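Long-range contact in polyhedrin (Orgyia pseudotsugata cypovirus 5, PDB 5A8U), which forms the crystalline occlusion bodies (polyhedra) that shelter the virus outside its host until insect larvae eat them: residues W120-L125 with E193-R198. Numbering follows the deposited sequence.
Sequences WNATRL and EVYRYR
E193 OE1 takes two donors, R124 NH1 from across the contact and Y195 OH from two places along its own strand. R124 NH1 lies 2.9 Å from E193 OE1, on the syn side but 23° out of the carboxylate plane, in a charge-reinforced hydrogen bond; OE1 is nearly in the guanidinium plane. Y195 OH comes within 2.6 Å of E193 OE1 from above the opposite carboxylate face, so the oxygen is held between them. Arginine and glutamate suit this pair because both chains run out extended, side by side, from a shared face of the sheet; with CG of R124 anti to its carbonyl carbon (chi1 -73°), the guanidinium ends beside the acid, its plane turned 53° from the carboxylate.

Beneath them the backbones form an antiparallel hydrogen-bonded pair, R124 N giving to E193 O and E193 N to R124 O, each 2.9 Å. This joins an outer strand, 124-128, to 189-195, the middle strand of a three-stranded sheet. The chains draw apart only at A122 and Y195, and a water bridges them, 2.8 Å from T123 OG1 and accepting from Y195 N. The threonine methyl CG2 instead meets V194 CG2 at 4.0 Å, while the small A122 lets its CB rest near Y195 CD1.

The other oxygen, E193 OE2, forms a salt bridge with R126 of the same chain and a hydrogen bond with S219 of a second subunit, whose R211 makes a cation-pi contact with Y195. Two arginines and two hydroxyls around one buried glutamate would favour its ionised form, and they tie this strand pair to the subunit interface.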
# COMPACT_ATOMS: atom_id res chain seq x y z
N TRP A 120 22.55 -1.52 10.01
CA TRP A 120 22.67 -2.78 9.27
C TRP A 120 22.23 -4.02 10.04
O TRP A 120 21.56 -4.88 9.49
CB TRP A 120 24.09 -2.99 8.73
CG TRP A 120 24.63 -1.78 8.04
CD1 TRP A 120 25.53 -0.88 8.54
CD2 TRP A 120 24.28 -1.31 6.73
NE1 TRP A 120 25.77 0.12 7.61
CE2 TRP A 120 25.01 -0.12 6.50
CE3 TRP A 120 23.42 -1.78 5.73
CZ2 TRP A 120 24.92 0.60 5.31
CZ3 TRP A 120 23.34 -1.05 4.54
CH2 TRP A 120 24.08 0.12 4.35
N ASN A 121 22.61 -4.10 11.31
CA ASN A 121 22.28 -5.27 12.13
C ASN A 121 20.78 -5.51 12.24
O ASN A 121 20.36 -6.65 12.47
CB ASN A 121 22.85 -5.15 13.55
CG ASN A 121 24.36 -5.24 13.58
OD1 ASN A 121 24.97 -5.93 12.77
ND2 ASN A 121 24.97 -4.56 14.54
N ALA A 122 19.99 -4.45 12.09
CA ALA A 122 18.55 -4.51 12.32
C ALA A 122 17.72 -4.89 11.08
O ALA A 122 16.51 -5.05 11.16
CB ALA A 122 18.04 -3.18 12.91
N THR A 123 18.37 -5.04 9.94
CA THR A 123 17.64 -5.36 8.71
C THR A 123 16.95 -6.72 8.82
O THR A 123 17.58 -7.71 9.20
CB THR A 123 18.60 -5.35 7.51
OG1 THR A 123 19.14 -4.03 7.35
CG2 THR A 123 17.89 -5.78 6.24
N ARG A 124 15.67 -6.75 8.45
CA ARG A 124 14.93 -8.02 8.31
C ARG A 124 14.54 -8.28 6.87
O ARG A 124 14.00 -7.39 6.21
CB ARG A 124 13.65 -7.99 9.14
CG ARG A 124 13.90 -8.10 10.63
CD ARG A 124 12.62 -7.77 11.39
NE ARG A 124 12.67 -8.20 12.79
CZ ARG A 124 11.84 -7.77 13.73
NH1 ARG A 124 10.93 -6.85 13.43
NH2 ARG A 124 11.94 -8.23 14.97
N LEU A 125 14.76 -9.51 6.41
CA LEU A 125 14.23 -9.93 5.12
C LEU A 125 13.50 -11.22 5.41
O LEU A 125 14.10 -12.19 5.88
CB LEU A 125 15.36 -10.17 4.10
CG LEU A 125 14.94 -10.76 2.74
CD1 LEU A 125 13.89 -9.91 2.00
CD2 LEU A 125 16.18 -11.02 1.86
N GLU A 193 12.14 -5.13 6.42
CA GLU A 193 12.19 -3.89 7.22
C GLU A 193 13.63 -3.42 7.29
O GLU A 193 14.53 -4.20 7.56
CB GLU A 193 11.69 -4.14 8.65
CG GLU A 193 10.32 -4.80 8.72
CD GLU A 193 9.90 -5.19 10.13
OE1 GLU A 193 10.77 -5.19 11.04
OE2 GLU A 193 8.71 -5.50 10.32
N VAL A 194 13.83 -2.14 7.03
CA VAL A 194 15.17 -1.54 7.07
C VAL A 194 15.07 -0.25 7.88
O VAL A 194 14.09 0.49 7.76
CB VAL A 194 15.67 -1.25 5.65
CG1 VAL A 194 16.87 -0.28 5.62
CG2 VAL A 194 15.96 -2.56 4.91
N TYR A 195 16.08 -0.00 8.69
CA TYR A 195 16.04 1.05 9.68
C TYR A 195 17.23 2.00 9.61
O TYR A 195 18.37 1.58 9.41
CB TYR A 195 15.99 0.43 11.09
CG TYR A 195 14.78 -0.44 11.33
CD1 TYR A 195 14.79 -1.79 11.01
CD2 TYR A 195 13.62 0.09 11.89
CE1 TYR A 195 13.69 -2.60 11.23
CE2 TYR A 195 12.52 -0.70 12.13
CZ TYR A 195 12.56 -2.04 11.80
OH TYR A 195 11.47 -2.85 12.03
N ARG A 196 16.95 3.28 9.83
CA ARG A 196 17.95 4.34 9.93
C ARG A 196 18.97 4.07 11.02
O ARG A 196 18.61 3.74 12.16
CB ARG A 196 17.20 5.65 10.21
CG ARG A 196 18.01 6.80 10.79
CD ARG A 196 18.91 7.44 9.77
NE ARG A 196 18.21 7.87 8.56
CZ ARG A 196 18.85 8.34 7.49
NH1 ARG A 196 20.18 8.43 7.53
NH2 ARG A 196 18.19 8.71 6.41
N TYR A 197 20.25 4.25 10.69
CA TYR A 197 21.27 4.33 11.72
C TYR A 197 21.18 5.69 12.39
O TYR A 197 21.18 6.75 11.74
CB TYR A 197 22.67 4.17 11.12
CG TYR A 197 23.78 4.32 12.14
CD1 TYR A 197 23.94 3.39 13.14
CD2 TYR A 197 24.64 5.42 12.10
CE1 TYR A 197 24.96 3.52 14.08
CE2 TYR A 197 25.66 5.57 13.03
CZ TYR A 197 25.81 4.61 14.02
OH TYR A 197 26.83 4.73 14.94
N ARG A 198 21.07 5.68 13.70
CA ARG A 198 20.90 6.91 14.46
C ARG A 198 22.23 7.30 15.08
O ARG A 198 22.97 6.44 15.57
CB ARG A 198 19.84 6.71 15.52
CG ARG A 198 18.41 6.64 14.95
CD ARG A 198 17.84 8.04 14.69
NE ARG A 198 17.75 8.78 15.95
CZ ARG A 198 18.54 9.79 16.31
NH1 ARG A 198 19.48 10.25 15.49
NH2 ARG A 198 18.38 10.35 17.50
O HOH W 1 18.10 -2.00 9.01